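Local coordinates for uncharacterized protein, DUF633, LMOf2365_1472 (Listeria monocytogenes str. 4b F2365, PDB 3GNL), which is uncharacterized but probably methylates N1 of an adenine in tRNA, using a Rossmann-like S-adenosylmethionine-dependent methyltransferase domain, at residues Ile19-Ala33 and Ala39-Glu52. Numbering follows the deposited sequence.
Sequences ITKNERIADIGSDHA and AVKNQTASFAIAGE
I25 and D27, lying beside A48 and A50, hydrogen-bond to F47, I49 and G51 in the first two parallel strands of a Rossmann-like beta-alpha-beta unit; the axes of 23-28 and 47-52 run 9° apart. I25 N donates to F47 O (2.9 Å, 174° at the hydrogen) and I25 O accepts from I49 N, while D27 N and D27 O serve I49 O and G51 N in turn. The amides of R24 and A26 bond instead to strand 93-99 and the loop before it, which places 23-28 inside the sheet. A beta bulge shifts the register between E23 and R24: E23 N reaches T44 O, E23 O accepts from S46 N, and N22 ND2 adds a bond to Q43 O (2.9 Å). The E23 carboxylate looks elsewhere, OE2 accepting from T20 N and K21 N and pairing with K120, OE1 bonding T93. R24, bent at chi3, lays its guanidinium flat on the F47 ring, planes 2° apart and NH2 3.4 Å from CD2, while NE bonds D89 O and NH1 shares a water with S46 OG. On the face covered by helix 34-41, I25 CG1 packs on A48 CB at 3.5 Å. A type II turn from D27 to S30 brings S30 N to G51 O and S30 OG to D27 OD2. This loop and E52 lie where Rossmann-like methyltransferases usually bind S-adenosylmethionine; E52 OE2 is 2.5 Å from S30 O.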
ATOM      1  N   ILE A  19       1.176  13.425  -2.239  1.00 22.48           N
ATOM      2  CA  ILE A  19       0.350  14.157  -3.235  1.00 23.48           C
ATOM      3  C   ILE A  19       0.864  15.582  -3.148  1.00 23.33           C
ATOM      4  O   ILE A  19       0.753  16.196  -2.125  1.00 24.21           O
ATOM      5  CB  ILE A  19      -1.143  14.133  -2.830  1.00 22.83           C
ATOM      6  CG1 ILE A  19      -1.663  12.684  -2.834  1.00 21.70           C
ATOM      7  CG2 ILE A  19      -1.981  15.009  -3.778  1.00 24.98           C
ATOM      8  CD1 ILE A  19      -3.059  12.478  -2.195  1.00 22.57           C
ATOM      9  N   THR A  20       1.476  16.096  -4.224  1.00 26.46           N
ATOM     10  CA  THR A  20       2.272  17.317  -4.090  1.00 29.45           C
ATOM     11  C   THR A  20       2.073  18.361  -5.184  1.00 30.25           C
ATOM     12  O   THR A  20       2.485  19.508  -5.019  1.00 33.48           O
ATOM     13  CB  THR A  20       3.822  16.965  -4.057  1.00 30.45           C
ATOM     14  OG1 THR A  20       4.159  16.249  -5.245  1.00 33.95           O
ATOM     15  CG2 THR A  20       4.165  16.132  -2.825  1.00 32.59           C
ATOM     16  N   LYS A  21       1.497  17.962  -6.293  1.00 28.10           N
ATOM     17  CA  LYS A  21       1.599  18.781  -7.513  1.00 30.77           C
ATOM     18  C   LYS A  21       0.253  19.325  -7.982  1.00 30.57           C
ATOM     19  O   LYS A  21      -0.000  19.421  -9.200  1.00 32.48           O
ATOM     20  CB  LYS A  21       2.241  17.962  -8.618  1.00 33.32           C
ATOM     21  CG  LYS A  21       3.666  17.486  -8.302  1.00 36.07           C
ATOM     22  CD  LYS A  21       3.979  16.203  -9.071  1.00 39.23           C
ATOM     23  CE  LYS A  21       3.916  16.424 -10.576  1.00 41.97           C
ATOM     24  NZ  LYS A  21       3.803  15.145 -11.310  1.00 43.72           N
ATOM     25  N   ASN A  22      -0.622  19.651  -7.030  1.00 29.31           N
ATOM     26  CA  ASN A  22      -1.976  20.117  -7.388  1.00 30.52           C
ATOM     27  C   ASN A  22      -2.615  19.135  -8.416  1.00 30.82           C
ATOM     28  O   ASN A  22      -3.082  19.516  -9.483  1.00 32.41           O
ATOM     29  CB  ASN A  22      -1.913  21.568  -7.919  1.00 32.16           C
ATOM     30  CG  ASN A  22      -3.288  22.229  -8.025  1.00 33.13           C
ATOM     31  OD1 ASN A  22      -3.635  22.770  -9.077  1.00 35.66           O
ATOM     32  ND2 ASN A  22      -4.065  22.208  -6.934  1.00 32.61           N
ATOM     33  N   GLU A  23      -2.633  17.853  -8.039  1.00 29.89           N
ATOM     34  CA  GLU A  23      -3.008  16.708  -8.892  1.00 28.07           C
ATOM     35  C   GLU A  23      -4.513  16.385  -8.916  1.00 26.17           C
ATOM     36  O   GLU A  23      -5.235  16.757  -7.994  1.00 26.58           O
ATOM     37  CB  GLU A  23      -2.231  15.449  -8.364  1.00 29.04           C
ATOM     38  CG  GLU A  23      -0.888  15.879  -7.669  1.00 28.91           C
ATOM     39  CD  GLU A  23      -0.036  14.727  -7.161  1.00 30.52           C
ATOM     40  OE1 GLU A  23      -0.553  13.600  -7.091  1.00 30.59           O
ATOM     41  OE2 GLU A  23       1.133  14.995  -6.789  1.00 32.48           O
ATOM     42  N   ARG A  24      -4.967  15.704  -9.964  1.00 24.74           N
ATOM     43  CA  ARG A  24      -6.299  15.092 -10.000  1.00 23.42           C
ATOM     44  C   ARG A  24      -6.157  13.663  -9.451  1.00 24.15           C
ATOM     45  O   ARG A  24      -5.431  12.817 -10.029  1.00 24.08           O
ATOM     46  CB  ARG A  24      -6.927  15.105 -11.402  1.00 27.13           C
ATOM     47  CG  ARG A  24      -7.079  16.535 -11.921  1.00 26.43           C
ATOM     48  CD  ARG A  24      -7.559  16.543 -13.371  1.00 28.99           C
ATOM     49  NE  ARG A  24      -8.897  15.986 -13.542  1.00 30.35           N
ATOM     50  CZ  ARG A  24     -10.044  16.604 -13.245  1.00 31.78           C
ATOM     51  NH1 ARG A  24     -10.051  17.844 -12.721  1.00 33.18           N
ATOM     52  NH2 ARG A  24     -11.180  15.955 -13.443  1.00 31.67           N
ATOM     53  N   ILE A  25      -6.780  13.429  -8.308  1.00 21.40           N
ATOM     54  CA  ILE A  25      -6.561  12.130  -7.605  1.00 22.83           C
ATOM     55  C   ILE A  25      -7.808  11.267  -7.544  1.00 24.18           C
ATOM     56  O   ILE A  25      -8.935  11.757  -7.625  1.00 23.23           O
ATOM     57  CB  ILE A  25      -6.020  12.337  -6.203  1.00 22.48           C
ATOM     58  CG1 ILE A  25      -7.127  12.854  -5.253  1.00 22.44           C
ATOM     59  CG2 ILE A  25      -4.756  13.282  -6.197  1.00 22.10           C
ATOM     60  CD1 ILE A  25      -6.698  12.976  -3.780  1.00 22.06           C
ATOM     61  N   ALA A  26      -7.620   9.963  -7.399  1.00 22.16           N
ATOM     62  CA  ALA A  26      -8.710   9.065  -7.043  1.00 22.62           C
ATOM     63  C   ALA A  26      -8.312   8.222  -5.845  1.00 22.34           C
ATOM     64  O   ALA A  26      -7.291   7.530  -5.896  1.00 22.58           O
ATOM     65  CB  ALA A  26      -9.137   8.183  -8.206  1.00 23.65           C
ATOM     66  N   ASP A  27      -9.116   8.302  -4.784  1.00 20.14           N
ATOM     67  CA  ASP A  27      -8.907   7.568  -3.555  1.00 19.87           C
ATOM     68  C   ASP A  27      -9.898   6.402  -3.495  1.00 20.08           C
ATOM     69  O   ASP A  27     -11.087   6.596  -3.205  1.00 20.69           O
ATOM     70  CB  ASP A  27      -9.089   8.519  -2.351  1.00 20.74           C
ATOM     71  CG  ASP A  27      -8.701   7.887  -1.033  1.00 20.27           C
ATOM     72  OD1 ASP A  27      -8.074   6.808  -1.072  1.00 23.86           O
ATOM     73  OD2 ASP A  27      -9.002   8.462   0.031  1.00 21.38           O
ATOM     74  N   ILE A  28      -9.374   5.204  -3.706  1.00 18.38           N
ATOM     75  CA  ILE A  28     -10.187   4.002  -3.822  1.00 18.97           C
ATOM     76  C   ILE A  28     -10.463   3.399  -2.464  1.00 19.06           C
ATOM     77  O   ILE A  28      -9.513   3.074  -1.730  1.00 20.34           O
ATOM     78  CB  ILE A  28      -9.463   3.007  -4.685  1.00 20.94           C
ATOM     79  CG1 ILE A  28      -9.013   3.695  -5.974  1.00 19.99           C
ATOM     80  CG2 ILE A  28     -10.350   1.774  -4.902  1.00 21.35           C
ATOM     81  CD1 ILE A  28     -10.214   4.225  -6.923  1.00 20.48           C
ATOM     82  N   GLY A  29     -11.724   3.184  -2.118  1.00 20.43           N
ATOM     83  CA  GLY A  29     -12.030   2.766  -0.750  1.00 20.54           C
ATOM     84  C   GLY A  29     -11.656   3.824   0.257  1.00 18.75           C
ATOM     85  O   GLY A  29     -11.085   3.545   1.343  1.00 20.35           O
ATOM     86  N   SER A  30     -11.994   5.066  -0.063  1.00 18.68           N
ATOM     87  CA  SER A  30     -11.568   6.204   0.761  1.00 20.10           C
ATOM     88  C   SER A  30     -12.102   6.113   2.181  1.00 22.61           C
ATOM     89  O   SER A  30     -13.286   5.784   2.403  1.00 23.26           O
ATOM     90  CB  SER A  30     -12.149   7.458   0.117  1.00 20.87           C
ATOM     91  OG  SER A  30     -11.625   8.605   0.750  1.00 22.85           O
ATOM     92  N   ASP A  31     -11.253   6.417   3.151  1.00 19.70           N
ATOM     93  CA  ASP A  31     -11.660   6.437   4.535  1.00 19.13           C
ATOM     94  C   ASP A  31     -12.408   7.740   4.814  1.00 22.45           C
ATOM     95  O   ASP A  31     -11.755   8.749   5.099  1.00 20.81           O
ATOM     96  CB  ASP A  31     -10.397   6.318   5.403  1.00 23.72           C
ATOM     97  CG  ASP A  31     -10.711   6.139   6.866  1.00 26.57           C
ATOM     98  OD1 ASP A  31     -11.896   6.268   7.268  1.00 28.63           O
ATOM     99  OD2 ASP A  31      -9.751   5.896   7.631  1.00 28.02           O
ATOM    100  N   HIS A  32     -13.750   7.742   4.737  1.00 21.56           N
ATOM    101  CA  HIS A  32     -14.564   8.953   4.940  1.00 23.50           C
ATOM    102  C   HIS A  32     -14.224  10.162   4.050  1.00 21.97           C
ATOM    103  O   HIS A  32     -14.693  11.271   4.323  1.00 23.20           O
ATOM    104  CB  HIS A  32     -14.576   9.389   6.391  1.00 22.86           C
ATOM    105  CG  HIS A  32     -15.223   8.404   7.328  1.00 26.69           C
ATOM    106  ND1 HIS A  32     -14.662   7.182   7.627  1.00 26.82           N
ATOM    107  CD2 HIS A  32     -16.362   8.485   8.052  1.00 28.63           C
ATOM    108  CE1 HIS A  32     -15.449   6.534   8.478  1.00 29.72           C
ATOM    109  NE2 HIS A  32     -16.476   7.312   8.764  1.00 29.60           N
ATOM    110  N   ALA A  33     -13.485   9.939   2.955  1.00 18.54           N
ATOM    111  CA  ALA A  33     -12.995  11.027   2.116  1.00 20.22           C
ATOM    112  C   ALA A  33     -12.119  11.988   2.930  1.00 20.63           C
ATOM    113  O   ALA A  33     -11.952  13.133   2.475  1.00 17.94           O
ATOM    114  CB  ALA A  33     -14.175  11.771   1.466  1.00 20.95           C
ATOM    115  N   ALA A  39      -6.441  17.008   1.043  1.00 21.44           N
ATOM    116  CA  ALA A  39      -5.565  17.313  -0.068  1.00 21.44           C
ATOM    117  C   ALA A  39      -6.149  18.420  -0.938  1.00 24.03           C
ATOM    118  O   ALA A  39      -5.412  19.253  -1.509  1.00 23.64           O
ATOM    119  CB  ALA A  39      -5.258  16.108  -0.856  1.00 21.22           C
ATOM    120  N   VAL A  40      -7.469  18.461  -1.061  1.00 22.69           N
ATOM    121  CA  VAL A  40      -8.081  19.559  -1.823  1.00 23.19           C
ATOM    122  C   VAL A  40      -7.929  20.863  -1.027  1.00 25.86           C
ATOM    123  O   VAL A  40      -7.546  21.908  -1.588  1.00 26.00           O
ATOM    124  CB  VAL A  40      -9.551  19.235  -2.153  1.00 22.41           C
ATOM    125  CG1 VAL A  40     -10.318  20.501  -2.661  1.00 23.44           C
ATOM    126  CG2 VAL A  40      -9.594  18.146  -3.201  1.00 21.81           C
ATOM    127  N   LYS A  41      -8.175  20.795   0.271  1.00 25.77           N
ATOM    128  CA  LYS A  41      -8.181  21.970   1.135  1.00 30.11           C
ATOM    129  C   LYS A  41      -6.819  22.622   1.158  1.00 30.23           C
ATOM    130  O   LYS A  41      -6.700  23.855   1.063  1.00 30.64           O
ATOM    131  CB  LYS A  41      -8.581  21.597   2.552  1.00 32.39           C
ATOM    132  CG  LYS A  41     -10.065  21.712   2.805  1.00 37.17           C
ATOM    133  CD  LYS A  41     -10.450  23.126   3.243  1.00 39.52           C
ATOM    134  CE  LYS A  41     -11.437  23.106   4.429  1.00 40.33           C
ATOM    135  NZ  LYS A  41     -12.672  22.279   4.189  1.00 39.75           N
ATOM    136  N   ASN A  42      -5.797  21.796   1.270  1.00 28.77           N
ATOM    137  CA  ASN A  42      -4.474  22.346   1.408  1.00 29.83           C
ATOM    138  C   ASN A  42      -3.808  22.614   0.057  1.00 30.58           C
ATOM    139  O   ASN A  42      -2.657  23.066   0.028  1.00 31.80           O
ATOM    140  CB  ASN A  42      -3.628  21.523   2.388  1.00 31.08           C
ATOM    141  CG  ASN A  42      -3.149  20.197   1.808  1.00 29.20           C
ATOM    142  OD1 ASN A  42      -3.260  19.903   0.602  1.00 27.88           O
ATOM    143  ND2 ASN A  42      -2.539  19.384   2.695  1.00 32.84           N
ATOM    144  N   GLN A  43      -4.569  22.391  -1.025  1.00 29.88           N
ATOM    145  CA  GLN A  43      -4.254  22.657  -2.428  1.00 31.40           C
ATOM    146  C   GLN A  43      -3.306  21.718  -3.121  1.00 30.02           C
ATOM    147  O   GLN A  43      -2.974  21.878  -4.289  1.00 31.86           O
ATOM    148  CB  GLN A  43      -3.841  24.110  -2.676  1.00 33.43           C
ATOM    149  CG  GLN A  43      -4.875  25.076  -2.198  1.00 35.63           C
ATOM    150  CD  GLN A  43      -4.426  26.482  -2.429  1.00 38.18           C
ATOM    151  OE1 GLN A  43      -4.382  26.947  -3.578  1.00 40.25           O
ATOM    152  NE2 GLN A  43      -4.036  27.161  -1.351  1.00 37.39           N
ATOM    153  N   THR A  44      -2.910  20.685  -2.414  1.00 30.12           N
ATOM    154  CA  THR A  44      -2.045  19.726  -3.024  1.00 29.47           C
ATOM    155  C   THR A  44      -2.811  18.896  -4.052  1.00 27.36           C
ATOM    156  O   THR A  44      -2.195  18.326  -4.910  1.00 28.67           O
ATOM    157  CB  THR A  44      -1.335  18.791  -2.000  1.00 28.72           C
ATOM    158  OG1 THR A  44      -2.340  18.093  -1.259  1.00 28.14           O
ATOM    159  CG2 THR A  44      -0.409  19.561  -1.021  1.00 30.86           C
ATOM    160  N   ALA A  45      -4.155  18.810  -3.973  1.00 26.52           N
ATOM    161  CA  ALA A  45      -4.958  18.214  -5.061  1.00 25.39           C
ATOM    162  C   ALA A  45      -6.005  19.219  -5.588  1.00 26.55           C
ATOM    163  O   ALA A  45      -6.546  19.985  -4.814  1.00 27.66           O
ATOM    164  CB  ALA A  45      -5.697  16.946  -4.581  1.00 26.36           C
ATOM    165  N   SER A  46      -6.273  19.179  -6.882  1.00 26.75           N
ATOM    166  CA  SER A  46      -7.233  20.115  -7.498  1.00 26.88           C
ATOM    167  C   SER A  46      -8.613  19.507  -7.686  1.00 27.99           C
ATOM    168  O   SER A  46      -9.599  20.240  -7.865  1.00 27.77           O
ATOM    169  CB  SER A  46      -6.680  20.641  -8.817  1.00 28.41           C
ATOM    170  OG  SER A  46      -6.424  19.575  -9.717  1.00 28.72           O
ATOM    171  N   PHE A  47      -8.694  18.172  -7.632  1.00 25.95           N
ATOM    172  CA  PHE A  47      -9.910  17.432  -7.871  1.00 24.26           C
ATOM    173  C   PHE A  47      -9.671  16.053  -7.260  1.00 24.62           C
ATOM    174  O   PHE A  47      -8.533  15.568  -7.309  1.00 24.69           O
ATOM    175  CB  PHE A  47     -10.197  17.322  -9.365  1.00 27.02           C
ATOM    176  CG  PHE A  47     -11.302  16.374  -9.690  1.00 28.07           C
ATOM    177  CD1 PHE A  47     -12.632  16.731  -9.485  1.00 29.73           C
ATOM    178  CD2 PHE A  47     -11.021  15.093 -10.188  1.00 29.54           C
ATOM    179  CE1 PHE A  47     -13.666  15.812  -9.784  1.00 28.54           C
ATOM    180  CE2 PHE A  47     -12.036  14.195 -10.478  1.00 29.71           C
ATOM    181  CZ  PHE A  47     -13.364  14.544 -10.289  1.00 29.90           C
ATOM    182  N   ALA A  48     -10.710  15.447  -6.681  1.00 22.77           N
ATOM    183  CA  ALA A  48     -10.638  14.060  -6.220  1.00 21.89           C
ATOM    184  C   ALA A  48     -11.898  13.287  -6.530  1.00 23.02           C
ATOM    185  O   ALA A  48     -13.003  13.825  -6.427  1.00 23.50           O
ATOM    186  CB  ALA A  48     -10.392  14.008  -4.744  1.00 20.28           C
ATOM    187  N   ILE A  49     -11.736  12.014  -6.854  1.00 21.93           N
ATOM    188  CA  ILE A  49     -12.806  11.006  -6.783  1.00 22.81           C
ATOM    189  C   ILE A  49     -12.603  10.252  -5.469  1.00 21.77           C
ATOM    190  O   ILE A  49     -11.479   9.801  -5.188  1.00 22.52           O
ATOM    191  CB  ILE A  49     -12.702  10.001  -7.939  1.00 24.39           C
ATOM    192  CG1 ILE A  49     -12.869  10.726  -9.302  1.00 25.90           C
ATOM    193  CG2 ILE A  49     -13.704   8.866  -7.772  1.00 25.30           C
ATOM    194  CD1 ILE A  49     -12.435   9.862 -10.524  1.00 27.29           C
ATOM    195  N   ALA A  50     -13.647  10.150  -4.663  1.00 21.45           N
ATOM    196  CA  ALA A  50     -13.625   9.256  -3.512  1.00 20.41           C
ATOM    197  C   ALA A  50     -14.483   8.041  -3.829  1.00 23.09           C
ATOM    198  O   ALA A  50     -15.715   8.148  -3.910  1.00 22.97           O
ATOM    199  CB  ALA A  50     -14.099   9.979  -2.277  1.00 21.40           C
ATOM    200  N   GLY A  51     -13.844   6.884  -4.024  1.00 21.49           N
ATOM    201  CA  GLY A  51     -14.581   5.653  -4.377  1.00 21.96           C
ATOM    202  C   GLY A  51     -15.004   4.850  -3.167  1.00 22.71           C
ATOM    203  O   GLY A  51     -14.293   4.776  -2.185  1.00 22.33           O
ATOM    204  N   GLU A  52     -16.193   4.245  -3.186  1.00 21.06           N
ATOM    205  CA  GLU A  52     -16.640   3.381  -2.115  1.00 22.78           C
ATOM    206  C   GLU A  52     -17.406   2.248  -2.747  1.00 25.44           C
ATOM    207  O   GLU A  52     -18.014   2.446  -3.788  1.00 26.47           O
ATOM    208  CB  GLU A  52     -17.545   4.106  -1.101  1.00 23.23           C
ATOM    209  CG  GLU A  52     -16.922   5.389  -0.536  1.00 23.71           C
ATOM    210  CD  GLU A  52     -15.813   5.110   0.414  1.00 26.05           C
ATOM    211  OE1 GLU A  52     -15.572   3.946   0.772  1.00 24.75           O
ATOM    212  OE2 GLU A  52     -15.145   6.105   0.808  1.00 24.90           O
TER
HETATM  213  O   HOH W   1      -7.864  19.814 -11.873  1.00 42.62           O